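Local coordinates for uncharacterized protein McrA (Streptomyces coelicolor, PDB 5ZMO) that acts, probably, as a Type IV restriction endonuclease, its sulfur-binding domain recognising phosphorothioated DNA, at residues 73-78 / 101-106; 93-98 / 107-112. One frame throughout, in Å; residues are numbered along the deposited sequence. Where two conformers were deposited one is given.

Contact 1 (73-78 / 101-106). With PO4 (phosphate ion), chain E; nucleotides of chain C; nucleotides of chain B.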
ATOM      1  N   GLY A  73      -0.429   9.483   7.863  1.00 25.29           N
ATOM      2  CA  GLY A  73      -0.794   8.122   7.771  1.00 23.94           C
ATOM      3  C   GLY A  73      -0.024   7.342   6.731  1.00 27.26           C
ATOM      4  O   GLY A  73       0.543   6.289   7.036  1.00 23.49           O
ATOM      5  N   VAL A  74      -0.037   7.818   5.474  1.00 24.95           N
ATOM      6  CA  VAL A  74       0.609   7.093   4.341  1.00 26.27           C
ATOM      7  C   VAL A  74       2.126   6.823   4.523  1.00 23.70           C
ATOM      8  O   VAL A  74       2.647   5.803   3.987  1.00 22.33           O
ATOM      9  CB  VAL A  74       0.537   7.770   2.932  1.00 30.77           C
ATOM     10  CG1 VAL A  74       0.703   6.696   1.864  1.00 31.07           C
ATOM     11  CG2 VAL A  74      -0.756   8.456   2.601  1.00 40.21           C
ATOM     12  N   ARG A  75       2.840   7.707   5.224  1.00 20.89           N
ATOM     13  CA  ARG A  75       4.269   7.595   5.375  1.00 22.73           C
ATOM     14  C   ARG A  75       4.619   6.264   6.117  1.00 21.57           C
ATOM     15  O   ARG A  75       5.657   5.657   5.791  1.00 21.81           O
ATOM     16  CB  ARG A  75       4.898   8.812   6.027  1.00 26.03           C
ATOM     17  CG  ARG A  75       4.510   9.027   7.442  1.00 29.96           C
ATOM     18  CD  ARG A  75       4.788  10.453   7.838  1.00 33.16           C
ATOM     19  NE  ARG A  75       4.482  10.637   9.238  1.00 38.53           N
ATOM     20  CZ  ARG A  75       5.355  10.570  10.249  1.00 34.48           C
ATOM     21  NH1 ARG A  75       4.887  10.802  11.465  1.00 34.62           N
ATOM     22  NH2 ARG A  75       6.626  10.316  10.070  1.00 32.28           N
ATOM     23  N   TYR A  76       3.755   5.807   7.034  1.00 20.09           N
ATOM     24  CA  TYR A  76       4.051   4.593   7.848  1.00 21.26           C
ATOM     25  C   TYR A  76       4.168   3.310   6.973  1.00 20.52           C
ATOM     26  O   TYR A  76       5.224   2.716   6.960  1.00 20.92           O
ATOM     27  CB  TYR A  76       3.073   4.419   8.958  1.00 20.88           C
ATOM     28  CG  TYR A  76       3.283   5.449  10.069  1.00 22.05           C
ATOM     29  CD1 TYR A  76       4.446   5.446  10.822  1.00 24.05           C
ATOM     30  CD2 TYR A  76       2.304   6.384  10.356  1.00 24.55           C
ATOM     31  CE1 TYR A  76       4.619   6.341  11.837  1.00 24.70           C
ATOM     32  CE2 TYR A  76       2.507   7.374  11.297  1.00 26.80           C
ATOM     33  CZ  TYR A  76       3.653   7.328  12.057  1.00 26.45           C
ATOM     34  OH  TYR A  76       3.862   8.253  13.065  1.00 28.94           O
ATOM     35  N   PRO A  77       3.149   2.995   6.156  1.00 19.99           N
ATOM     36  CA  PRO A  77       3.229   1.770   5.283  1.00 19.27           C
ATOM     37  C   PRO A  77       4.184   1.963   4.108  1.00 18.17           C
ATOM     38  O   PRO A  77       4.738   0.992   3.624  1.00 21.28           O
ATOM     39  CB  PRO A  77       1.784   1.558   4.804  1.00 17.49           C
ATOM     40  CG  PRO A  77       1.182   2.935   4.900  1.00 18.17           C
ATOM     41  CD  PRO A  77       1.803   3.593   6.142  1.00 19.02           C
ATOM     42  N   PHE A  78       4.362   3.200   3.655  1.00 17.26           N
ATOM     43  CA  PHE A  78       5.272   3.533   2.548  1.00 20.27           C
ATOM     44  C   PHE A  78       6.664   3.037   2.823  1.00 22.95           C
ATOM     45  O   PHE A  78       7.382   2.654   1.909  1.00 23.13           O
ATOM     46  CB  PHE A  78       5.249   5.020   2.287  1.00 19.99           C
ATOM     47  CG  PHE A  78       5.993   5.449   1.081  1.00 20.04           C
ATOM     48  CD1 PHE A  78       5.376   5.416  -0.166  1.00 18.81           C
ATOM     49  CD2 PHE A  78       7.304   5.880   1.177  1.00 24.04           C
ATOM     50  CE1 PHE A  78       6.060   5.861  -1.289  1.00 22.01           C
ATOM     51  CE2 PHE A  78       7.990   6.299   0.078  1.00 22.61           C
ATOM     52  CZ  PHE A  78       7.364   6.271  -1.188  1.00 22.36           C
ATOM     53  N   GLY A 101      15.834   4.526  14.048  1.00 31.63           N
ATOM     54  CA  GLY A 101      15.823   3.782  12.776  1.00 29.81           C
ATOM     55  C   GLY A 101      14.489   3.221  12.371  1.00 30.43           C
ATOM     56  O   GLY A 101      14.396   2.460  11.396  1.00 31.40           O
ATOM     57  N   ARG A 102      13.427   3.571  13.075  1.00 29.25           N
ATOM     58  CA  ARG A 102      12.134   3.010  12.726  1.00 29.12           C
ATOM     59  C   ARG A 102      11.633   3.475  11.345  1.00 27.42           C
ATOM     60  O   ARG A 102      10.944   2.710  10.627  1.00 27.65           O
ATOM     61  CB  ARG A 102      11.095   3.386  13.769  1.00 29.06           C
ATOM     62  CG  ARG A 102      11.133   2.540  15.000  1.00 29.32           C
ATOM     63  CD  ARG A 102      10.087   3.047  15.908  1.00 25.42           C
ATOM     64  NE  ARG A 102       9.949   2.325  17.137  1.00 27.45           N
ATOM     65  CZ  ARG A 102      10.729   2.518  18.221  1.00 30.70           C
ATOM     66  NH1 ARG A 102      11.797   3.289  18.170  1.00 29.26           N
ATOM     67  NH2 ARG A 102      10.462   1.897  19.371  1.00 30.63           N
ATOM     68  N   ARG A 103      11.922   4.731  11.002  1.00 24.82           N
ATOM     69  CA  ARG A 103      11.303   5.379   9.803  1.00 26.24           C
ATOM     70  C   ARG A 103      12.080   6.598   9.338  1.00 24.28           C
ATOM     71  O   ARG A 103      12.765   7.248  10.130  1.00 23.69           O
ATOM     72  CB  ARG A 103       9.842   5.792  10.138  1.00 25.49           C
ATOM     73  CG  ARG A 103       9.761   6.992  11.122  1.00 26.13           C
ATOM     74  CD  ARG A 103       8.408   7.291  11.753  1.00 29.91           C
ATOM     75  NE  ARG A 103       8.211   6.490  12.915  1.00 36.06           N
ATOM     76  CZ  ARG A 103       8.248   6.878  14.171  1.00 32.05           C
ATOM     77  NH1 ARG A 103       8.408   8.146  14.575  1.00 32.43           N
ATOM     78  NH2 ARG A 103       8.052   5.957  15.045  1.00 33.89           N
ATOM     79  N   PRO A 104      11.953   6.958   8.069  1.00 22.67           N
ATOM     80  CA  PRO A 104      12.404   8.204   7.593  1.00 24.07           C
ATOM     81  C   PRO A 104      11.545   9.364   8.102  1.00 24.13           C
ATOM     82  O   PRO A 104      10.333   9.232   8.371  1.00 23.01           O
ATOM     83  CB  PRO A 104      12.232   8.087   6.067  1.00 24.89           C
ATOM     84  CG  PRO A 104      11.114   7.106   5.886  1.00 24.16           C
ATOM     85  CD  PRO A 104      11.227   6.173   7.027  1.00 24.37           C
ATOM     86  N   THR A 105      12.192  10.504   8.251  1.00 26.14           N
ATOM     87  CA  THR A 105      11.441  11.723   8.623  1.00 25.54           C
ATOM     88  C   THR A 105      10.567  12.091   7.441  1.00 26.58           C
ATOM     89  O   THR A 105      10.952  11.900   6.278  1.00 23.57           O
ATOM     90  CB  THR A 105      12.333  12.936   8.908  1.00 28.16           C
ATOM     91  OG1 THR A 105      13.141  13.194   7.750  1.00 26.33           O
ATOM     92  CG2 THR A 105      13.272  12.691  10.115  1.00 25.07           C
ATOM     93  N   LEU A 106       9.400  12.672   7.756  1.00 27.18           N
ATOM     94  CA  LEU A 106       8.569  13.250   6.708  1.00 27.51           C
ATOM     95  C   LEU A 106       9.345  14.322   5.939  1.00 30.16           C
ATOM     96  O   LEU A 106       9.187  14.461   4.719  1.00 24.81           O
ATOM     97  CB  LEU A 106       7.276  13.839   7.271  1.00 27.09           C
ATOM     98  CG  LEU A 106       6.290  14.406   6.254  1.00 26.05           C
ATOM     99  CD1 LEU A 106       5.906  13.302   5.300  1.00 28.66           C
ATOM    100  CD2 LEU A 106       4.985  14.815   6.903  1.00 27.52           C
TER
HETATM  101  P   PO4 E 302      13.109   0.734  21.516  1.00 75.40           P
HETATM  102  O1  PO4 E 302      13.832   0.625  20.176  1.00 74.57           O
HETATM  103  O2  PO4 E 302      14.133   0.973  22.598  1.00 77.35           O
HETATM  104  O3  PO4 E 302      12.176   1.929  21.504  1.00 60.28           O
HETATM  105  O4  PO4 E 302      12.329  -0.560  21.814  1.00 60.06           O
ATOM    106  P    DC C   2       9.392  14.444  10.937  1.00 38.60           P
ATOM    107  OP1  DC C   2       9.632  15.349   9.763  1.00 35.59           O
ATOM    108  OP2  DC C   2       9.034  13.066  10.658  1.00 34.37           O
ATOM    109  O5'  DC C   2      10.502  14.514  12.106  1.00 36.73           O
ATOM    110  C5'  DC C   2      11.075  15.784  12.573  1.00 44.17           C
ATOM    111  C4'  DC C   2      11.716  15.750  13.954  1.00 42.14           C
ATOM    112  O4'  DC C   2      10.784  16.030  15.035  1.00 41.10           O
ATOM    113  C3'  DC C   2      12.466  14.498  14.396  1.00 42.21           C
ATOM    114  O3'  DC C   2      13.550  14.844  15.267  1.00 41.30           O
ATOM    115  C2'  DC C   2      11.475  13.792  15.304  1.00 44.26           C
ATOM    116  C1'  DC C   2      10.713  14.929  15.965  1.00 41.95           C
ATOM    117  N1   DC C   2       9.279  14.639  16.170  1.00 46.41           N
ATOM    118  C2   DC C   2       8.698  14.658  17.453  1.00 42.92           C
ATOM    119  O2   DC C   2       9.430  14.807  18.457  1.00 35.93           O
ATOM    120  N3   DC C   2       7.357  14.480  17.566  1.00 42.73           N
ATOM    121  C4   DC C   2       6.604  14.344  16.465  1.00 46.81           C
ATOM    122  N4   DC C   2       5.293  14.164  16.609  1.00 38.53           N
ATOM    123  C5   DC C   2       7.173  14.321  15.161  1.00 48.30           C
ATOM    124  C6   DC C   2       8.495  14.484  15.060  1.00 48.56           C
TER
ATOM    125  P    DG B   3       7.932  -2.021  11.248  1.00 28.61           P
ATOM    126  OP1  DG B   3       8.061  -3.304  10.537  1.00 33.64           O
ATOM    127  OP2  DG B   3       8.866  -0.927  10.984  1.00 34.71           O
ATOM    128  O5'  DG B   3       6.428  -1.570  11.027  1.00 27.66           O
ATOM    129  C5'  DG B   3       5.294  -2.458  11.302  1.00 25.93           C
ATOM    130  C4'  DG B   3       4.214  -1.662  12.002  1.00 25.14           C
ATOM    131  O4'  DG B   3       4.616  -1.384  13.370  1.00 23.11           O
ATOM    132  C3'  DG B   3       3.941  -0.280  11.389  1.00 23.84           C
ATOM    133  O3'  DG B   3       2.586   0.062  11.687  1.00 26.18           O
ATOM    134  C2'  DG B   3       4.792   0.645  12.239  1.00 24.04           C
ATOM    135  C1'  DG B   3       4.568   0.038  13.603  1.00 22.15           C
ATOM    136  N9   DG B   3       5.569   0.362  14.620  1.00 20.76           N
ATOM    137  C8   DG B   3       6.907   0.596  14.439  1.00 21.43           C
ATOM    138  N7   DG B   3       7.547   0.797  15.566  1.00 26.28           N
ATOM    139  C5   DG B   3       6.572   0.680  16.544  1.00 20.39           C
ATOM    140  C6   DG B   3       6.660   0.839  17.957  1.00 23.03           C
ATOM    141  O6   DG B   3       7.667   1.053  18.641  1.00 25.70           O
ATOM    142  N1   DG B   3       5.431   0.639  18.572  1.00 22.00           N
ATOM    143  C2   DG B   3       4.248   0.390  17.909  1.00 21.28           C
ATOM    144  N2   DG B   3       3.166   0.189  18.675  1.00 25.39           N
ATOM    145  N3   DG B   3       4.159   0.227  16.599  1.00 21.07           N
ATOM    146  C4   DG B   3       5.346   0.405  15.983  1.00 21.42           C
ATOM    147  P    DC B   5      -2.230   5.148  14.733  1.00 31.00           P
ATOM    148  OP1  DC B   5      -3.600   4.639  14.936  1.00 31.29           O
ATOM    149  OP2  DC B   5      -1.889   6.346  13.967  1.00 28.92           O
ATOM    150  O5'  DC B   5      -1.551   5.359  16.161  1.00 27.14           O
ATOM    151  C5'  DC B   5      -1.704   4.361  17.162  1.00 27.45           C
ATOM    152  C4'  DC B   5      -1.298   4.938  18.496  1.00 23.29           C
ATOM    153  O4'  DC B   5       0.126   5.145  18.583  1.00 24.62           O
ATOM    154  C3'  DC B   5      -1.937   6.278  18.856  1.00 28.48           C
ATOM    155  O3'  DC B   5      -2.194   6.209  20.280  1.00 29.90           O
ATOM    156  C2'  DC B   5      -0.830   7.284  18.553  1.00 26.29           C
ATOM    157  C1'  DC B   5       0.450   6.515  18.871  1.00 24.79           C
ATOM    158  N1   DC B   5       1.669   6.865  18.102  1.00 22.39           N
ATOM    159  C2   DC B   5       2.880   7.088  18.748  1.00 22.25           C
ATOM    160  O2   DC B   5       2.907   7.136  19.995  1.00 26.06           O
ATOM    161  N3   DC B   5       3.988   7.343  18.010  1.00 22.72           N
ATOM    162  C4   DC B   5       3.906   7.383  16.678  1.00 21.85           C
ATOM    163  N4   DC B   5       5.024   7.614  15.992  1.00 24.00           N
ATOM    164  C5   DC B   5       2.689   7.119  15.995  1.00 21.28           C
ATOM    165  C6   DC B   5       1.604   6.889  16.734  1.00 23.08           C
TER
HETATM  166  O   HOH W   1       7.782   8.638   8.107  1.00 27.96           O
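In the DNA-reading surface of the sulfur-binding domain, Arg75 and Tyr76 of helix 70-83 pack against Arg103 and Leu106 beside the duplex. Arg103 NE approaches the edge of the Tyr76 ring, 3.8 Å from CE1, with guanidinium and ring planes 72° apart. The Arg103 chain turns at its third torsion (85°), which sets one face of its guanidinium against N4 of DC5 of chain B, while NH2 bonds to O6 of a modified base. Tyr76 OH accepts a hydrogen bond from the same N4. Tyr76 CZ sits against one face of the Arg75 guanidinium, toward its rim, and Arg75 NH1 is salt-bridged to Asp72. A water links Arg75 NH2 (2.8 Å) to Pro104 O (2.6 Å). Leu106 CD1 closes on Arg75 CD at 4.0 Å, and Leu106 N donates to OP2 of DC2 of chain C at 3.0 Å. The extended Arg102 turns its guanidinium edge to DG3 of chain B, N7 lying near the guanidinium plane; NE and NH2 are both 3.0 Å from O6, and NH2 also donates to O3 of a phosphate ion, probably from the crystallisation liquor. Replacing Arg102 by an alanine would probably leave this O6 without its arginine donors and the phosphate without NH2, weakening the grip on the guanine. Trp50 of helix 50-63 backs the contact, Leu109 of helix 106-112 packs against Arg75 and Pro104, and strand 97-98 pairs antiparallel with strand 103-104.

Contact 2 (93-98 / 107-112). With nucleotides of chain C.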
ATOM      1  N   GLU A  93      18.843   5.004   1.165  1.00 31.00           N
ATOM      2  CA  GLU A  93      20.038   5.340   1.930  1.00 35.02           C
ATOM      3  C   GLU A  93      20.255   6.871   1.976  1.00 30.21           C
ATOM      4  O   GLU A  93      21.016   7.330   2.812  1.00 33.82           O
ATOM      5  CB  GLU A  93      21.275   4.518   1.423  1.00 39.96           C
ATOM      6  CG  GLU A  93      21.566   3.175   2.169  1.00 52.49           C
ATOM      7  CD  GLU A  93      20.422   2.115   2.214  1.00 62.65           C
ATOM      8  OE1 GLU A  93      20.061   1.503   1.173  1.00 60.07           O
ATOM      9  OE2 GLU A  93      19.902   1.824   3.328  1.00 70.51           O
ATOM     10  N   GLU A  94      19.540   7.644   1.147  1.00 27.35           N
ATOM     11  CA  GLU A  94      19.524   9.101   1.131  1.00 27.40           C
ATOM     12  C   GLU A  94      18.632   9.742   2.195  1.00 23.77           C
ATOM     13  O   GLU A  94      18.751  10.934   2.457  1.00 28.49           O
ATOM     14  CB  GLU A  94      19.172   9.642  -0.245  1.00 30.85           C
ATOM     15  CG  GLU A  94      20.126   9.178  -1.376  1.00 37.54           C
ATOM     16  CD  GLU A  94      21.633   9.279  -1.018  1.00 46.76           C
ATOM     17  OE1 GLU A  94      22.407   8.313  -1.283  1.00 53.01           O
ATOM     18  OE2 GLU A  94      22.042  10.326  -0.440  1.00 47.16           O
ATOM     19  N   LEU A  95      17.736   8.968   2.775  1.00 25.12           N
ATOM     20  CA  LEU A  95      16.733   9.474   3.702  1.00 23.86           C
ATOM     21  C   LEU A  95      17.378   9.650   5.081  1.00 25.72           C
ATOM     22  O   LEU A  95      18.342   8.950   5.434  1.00 30.30           O
ATOM     23  CB  LEU A  95      15.491   8.539   3.737  1.00 23.44           C
ATOM     24  CG  LEU A  95      14.737   8.361   2.384  1.00 24.32           C
ATOM     25  CD1 LEU A  95      13.699   7.254   2.435  1.00 25.96           C
ATOM     26  CD2 LEU A  95      14.053   9.643   1.981  1.00 25.66           C
ATOM     27  N   THR A  96      16.829  10.543   5.880  1.00 24.64           N
ATOM     28  CA  THR A  96      17.201  10.645   7.290  1.00 26.20           C
ATOM     29  C   THR A  96      16.234   9.839   8.165  1.00 27.83           C
ATOM     30  O   THR A  96      15.019  10.058   8.093  1.00 26.34           O
ATOM     31  CB  THR A  96      17.229  12.142   7.688  1.00 27.35           C
ATOM     32  OG1 THR A  96      18.187  12.770   6.833  1.00 28.67           O
ATOM     33  CG2 THR A  96      17.646  12.318   9.191  1.00 30.48           C
ATOM     34  N   LEU A  97      16.738   8.917   9.001  1.00 26.85           N
ATOM     35  CA  LEU A  97      15.862   8.137   9.838  1.00 28.36           C
ATOM     36  C   LEU A  97      15.681   8.787  11.195  1.00 31.45           C
ATOM     37  O   LEU A  97      16.566   9.485  11.675  1.00 32.04           O
ATOM     38  CB  LEU A  97      16.420   6.738  10.061  1.00 34.01           C
ATOM     39  CG  LEU A  97      16.690   5.899   8.823  1.00 34.91           C
ATOM     40  CD1 LEU A  97      17.188   4.528   9.219  1.00 40.16           C
ATOM     41  CD2 LEU A  97      15.433   5.795   7.998  1.00 36.77           C
ATOM     42  N   THR A  98      14.561   8.511  11.819  1.00 29.07           N
ATOM     43  CA  THR A  98      14.286   8.936  13.192  1.00 30.27           C
ATOM     44  C   THR A  98      13.759   7.787  14.027  1.00 28.68           C
ATOM     45  O   THR A  98      13.474   6.705  13.517  1.00 28.41           O
ATOM     46  CB  THR A  98      13.345  10.162  13.194  1.00 32.25           C
ATOM     47  OG1 THR A  98      13.157  10.661  14.545  1.00 31.82           O
ATOM     48  CG2 THR A  98      11.991   9.849  12.544  1.00 31.84           C
ATOM     49  N   GLU A 107      10.198  15.080   6.642  1.00 30.84           N
ATOM     50  CA  GLU A 107      10.971  16.129   5.951  1.00 33.32           C
ATOM     51  C   GLU A 107      11.905  15.559   4.845  1.00 28.96           C
ATOM     52  O   GLU A 107      12.004  16.126   3.726  1.00 29.89           O
ATOM     53  CB  GLU A 107      11.779  16.926   6.951  1.00 39.31           C
ATOM     54  CG  GLU A 107      12.817  17.869   6.336  1.00 43.55           C
ATOM     55  CD  GLU A 107      13.830  18.308   7.364  1.00 51.18           C
ATOM     56  OE1 GLU A 107      14.954  17.744   7.388  1.00 59.62           O
ATOM     57  OE2 GLU A 107      13.479  19.190   8.175  1.00 57.08           O
ATOM     58  N   SER A 108      12.563  14.434   5.155  0.50 25.23           N
ATOM     59  CA  SER A 108      13.485  13.775   4.205  0.50 24.40           C
ATOM     60  C   SER A 108      12.732  13.054   3.107  0.50 23.84           C
ATOM     61  O   SER A 108      13.223  13.011   1.985  0.50 22.21           O
ATOM     62  CB  SER A 108      14.515  12.849   4.873  0.50 23.08           C
ATOM     63  OG  SER A 108      14.029  11.567   5.363  0.50 20.75           O
ATOM     64  N   LEU A 109      11.547  12.507   3.406  1.00 23.37           N
ATOM     65  CA  LEU A 109      10.663  11.961   2.311  1.00 24.42           C
ATOM     66  C   LEU A 109      10.276  13.049   1.352  1.00 24.59           C
ATOM     67  O   LEU A 109      10.276  12.857   0.105  1.00 24.24           O
ATOM     68  CB  LEU A 109       9.368  11.289   2.863  1.00 23.24           C
ATOM     69  CG  LEU A 109       9.358   9.917   3.444  1.00 25.05           C
ATOM     70  CD1 LEU A 109       7.988   9.612   4.017  1.00 25.59           C
ATOM     71  CD2 LEU A 109       9.741   8.880   2.394  1.00 24.78           C
ATOM     72  N   ASN A 110       9.893  14.214   1.895  1.00 23.96           N
ATOM     73  CA  ASN A 110       9.460  15.302   1.022  1.00 26.62           C
ATOM     74  C   ASN A 110      10.639  15.817   0.197  1.00 26.45           C
ATOM     75  O   ASN A 110      10.503  16.081  -0.998  1.00 27.69           O
ATOM     76  CB  ASN A 110       8.769  16.438   1.836  1.00 29.84           C
ATOM     77  CG  ASN A 110       7.289  16.115   2.216  1.00 36.18           C
ATOM     78  OD1 ASN A 110       6.591  15.254   1.638  1.00 32.05           O
ATOM     79  ND2 ASN A 110       6.802  16.839   3.186  1.00 33.56           N
ATOM     80  N   ALA A 111      11.787  15.968   0.837  1.00 26.83           N
ATOM     81  CA  ALA A 111      12.997  16.517   0.154  1.00 27.76           C
ATOM     82  C   ALA A 111      13.582  15.603  -0.901  1.00 25.78           C
ATOM     83  O   ALA A 111      13.839  16.037  -1.993  1.00 31.32           O
ATOM     84  CB  ALA A 111      14.074  16.872   1.178  1.00 27.65           C
ATOM     85  N   VAL A 112      13.743  14.329  -0.605  1.00 25.21           N
ATOM     86  CA  VAL A 112      14.366  13.366  -1.501  1.00 24.97           C
ATOM     87  C   VAL A 112      13.333  12.954  -2.561  1.00 29.14           C
ATOM     88  O   VAL A 112      13.672  12.739  -3.725  1.00 27.22           O
ATOM     89  CB  VAL A 112      14.895  12.163  -0.721  1.00 26.40           C
ATOM     90  CG1 VAL A 112      15.320  11.049  -1.674  1.00 29.69           C
ATOM     91  CG2 VAL A 112      16.061  12.604   0.180  1.00 27.96           C
TER
ATOM     92  P    DG C   3      14.645  13.806  15.665  1.00 39.11           P
ATOM     93  OP1  DG C   3      15.797  14.559  16.214  1.00 46.14           O
ATOM     94  OP2  DG C   3      14.830  12.852  14.533  1.00 41.94           O
ATOM     95  O5'  DG C   3      14.068  12.933  16.876  1.00 41.12           O
ATOM     96  C5'  DG C   3      13.966  13.476  18.222  1.00 41.18           C
ATOM     97  C4'  DG C   3      13.171  12.556  19.118  1.00 38.92           C
ATOM     98  O4'  DG C   3      11.782  12.585  18.705  1.00 36.69           O
ATOM     99  C3'  DG C   3      13.601  11.083  19.084  1.00 36.15           C
ATOM    100  O3'  DG C   3      13.495  10.544  20.395  1.00 32.90           O
ATOM    101  C2'  DG C   3      12.567  10.448  18.179  1.00 33.73           C
ATOM    102  C1'  DG C   3      11.339  11.234  18.577  1.00 33.91           C
ATOM    103  N9   DG C   3      10.230  11.196  17.625  1.00 30.47           N
ATOM    104  C8   DG C   3      10.274  11.111  16.255  1.00 31.18           C
ATOM    105  N7   DG C   3       9.090  11.080  15.704  1.00 35.08           N
ATOM    106  C5   DG C   3       8.215  11.141  16.777  1.00 30.90           C
ATOM    107  C6   DG C   3       6.802  11.141  16.807  1.00 31.86           C
ATOM    108  O6   DG C   3       6.011  11.066  15.864  1.00 26.77           O
ATOM    109  N1   DG C   3       6.322  11.199  18.109  1.00 27.33           N
ATOM    110  C2   DG C   3       7.104  11.328  19.235  1.00 29.60           C
ATOM    111  N2   DG C   3       6.463  11.347  20.401  1.00 28.56           N
ATOM    112  N3   DG C   3       8.422  11.321  19.221  1.00 29.68           N
ATOM    113  C4   DG C   3       8.907  11.226  17.968  1.00 30.98           C
ATOM    114  P    DC C   2       9.392  14.444  10.937  1.00 38.60           P
ATOM    115  OP1  DC C   2       9.632  15.349   9.763  1.00 35.59           O
ATOM    116  OP2  DC C   2       9.034  13.066  10.658  1.00 34.37           O
ATOM    117  O5'  DC C   2      10.502  14.514  12.106  1.00 36.73           O
ATOM    118  C5'  DC C   2      11.075  15.784  12.573  1.00 44.17           C
ATOM    119  C4'  DC C   2      11.716  15.750  13.954  1.00 42.14           C
ATOM    120  O4'  DC C   2      10.784  16.030  15.035  1.00 41.10           O
ATOM    121  C3'  DC C   2      12.466  14.498  14.396  1.00 42.21           C
ATOM    122  O3'  DC C   2      13.550  14.844  15.267  1.00 41.30           O
ATOM    123  C2'  DC C   2      11.475  13.792  15.304  1.00 44.26           C
ATOM    124  C1'  DC C   2      10.713  14.929  15.965  1.00 41.95           C
ATOM    125  N1   DC C   2       9.279  14.639  16.170  1.00 46.41           N
ATOM    126  C2   DC C   2       8.698  14.658  17.453  1.00 42.92           C
ATOM    127  O2   DC C   2       9.430  14.807  18.457  1.00 35.93           O
ATOM    128  N3   DC C   2       7.357  14.480  17.566  1.00 42.73           N
ATOM    129  C4   DC C   2       6.604  14.344  16.465  1.00 46.81           C
ATOM    130  N4   DC C   2       5.293  14.164  16.609  1.00 38.53           N
ATOM    131  C5   DC C   2       7.173  14.321  15.161  1.00 48.30           C
ATOM    132  C6   DC C   2       8.495  14.484  15.060  1.00 48.56           C
TER
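Ser108 OG accepts a weak hydrogen bond from the backbone N of Thr96, at 3.0 Å and bent to 145°, and the same OG also lies 3.0 Å from Thr105 OG1. The serine was modelled in two conformers, so this grip describes one of them. Its hydroxyl sits between the backbone N and the carbonyl carbon (chi1 75°), directed at the chain passing over the helix, and Thr96 CB rests 4.0 Å from Ser108 CB. Next to this polar link, Leu95 packs onto the helix. Its CD2 branch lies 3.5 Å from Ser108 O and 3.8 Å from Val112 CB, the two side chains crossing at a slant, while CD1 faces Leu109 CD2 at 4.3 Å. Val112 CG2 also touches Glu94 O. Trp79 and Pro104 add to the apolar surroundings of Leu95.

The other end of the contact meets DNA chain C. Thr98 OG1, set anti to its own nitrogen (chi1 -175°), donates a 2.8 Å bond to OP2 of DG3, and Glu107 N donates to OP1 of DC2 at 3.2 Å. Thr105 OG1 caps Ser108 N at the start of the helix. Backbone amides of a helix N terminus turned to a phosphate form a familiar anion-binding motif, in which the helix dipole probably helps, here following directly on a beta hairpin.

From the N terminus, the chain runs through helix 70-83, whose 73-78 segment is the first half of contact 1, then past strand 88-89 to 93-98, the first half of contact 2. It turns back in the hairpin of strands 97-98 and 103-104, where 101-106 closes contact 1 across 22 residues, and enters helix 106-112, where 107-112 closes contact 2 across only eight. The two loops therefore cross. They meet in the hairpin, through probable backbone bonds joining Arg103 O to Thr98 N (2.8 Å) and Thr96 O to Thr105 N, with a classic beta bulge at Arg102 and Arg103 opposite Thr98. Together they tie both helices to the hairpin.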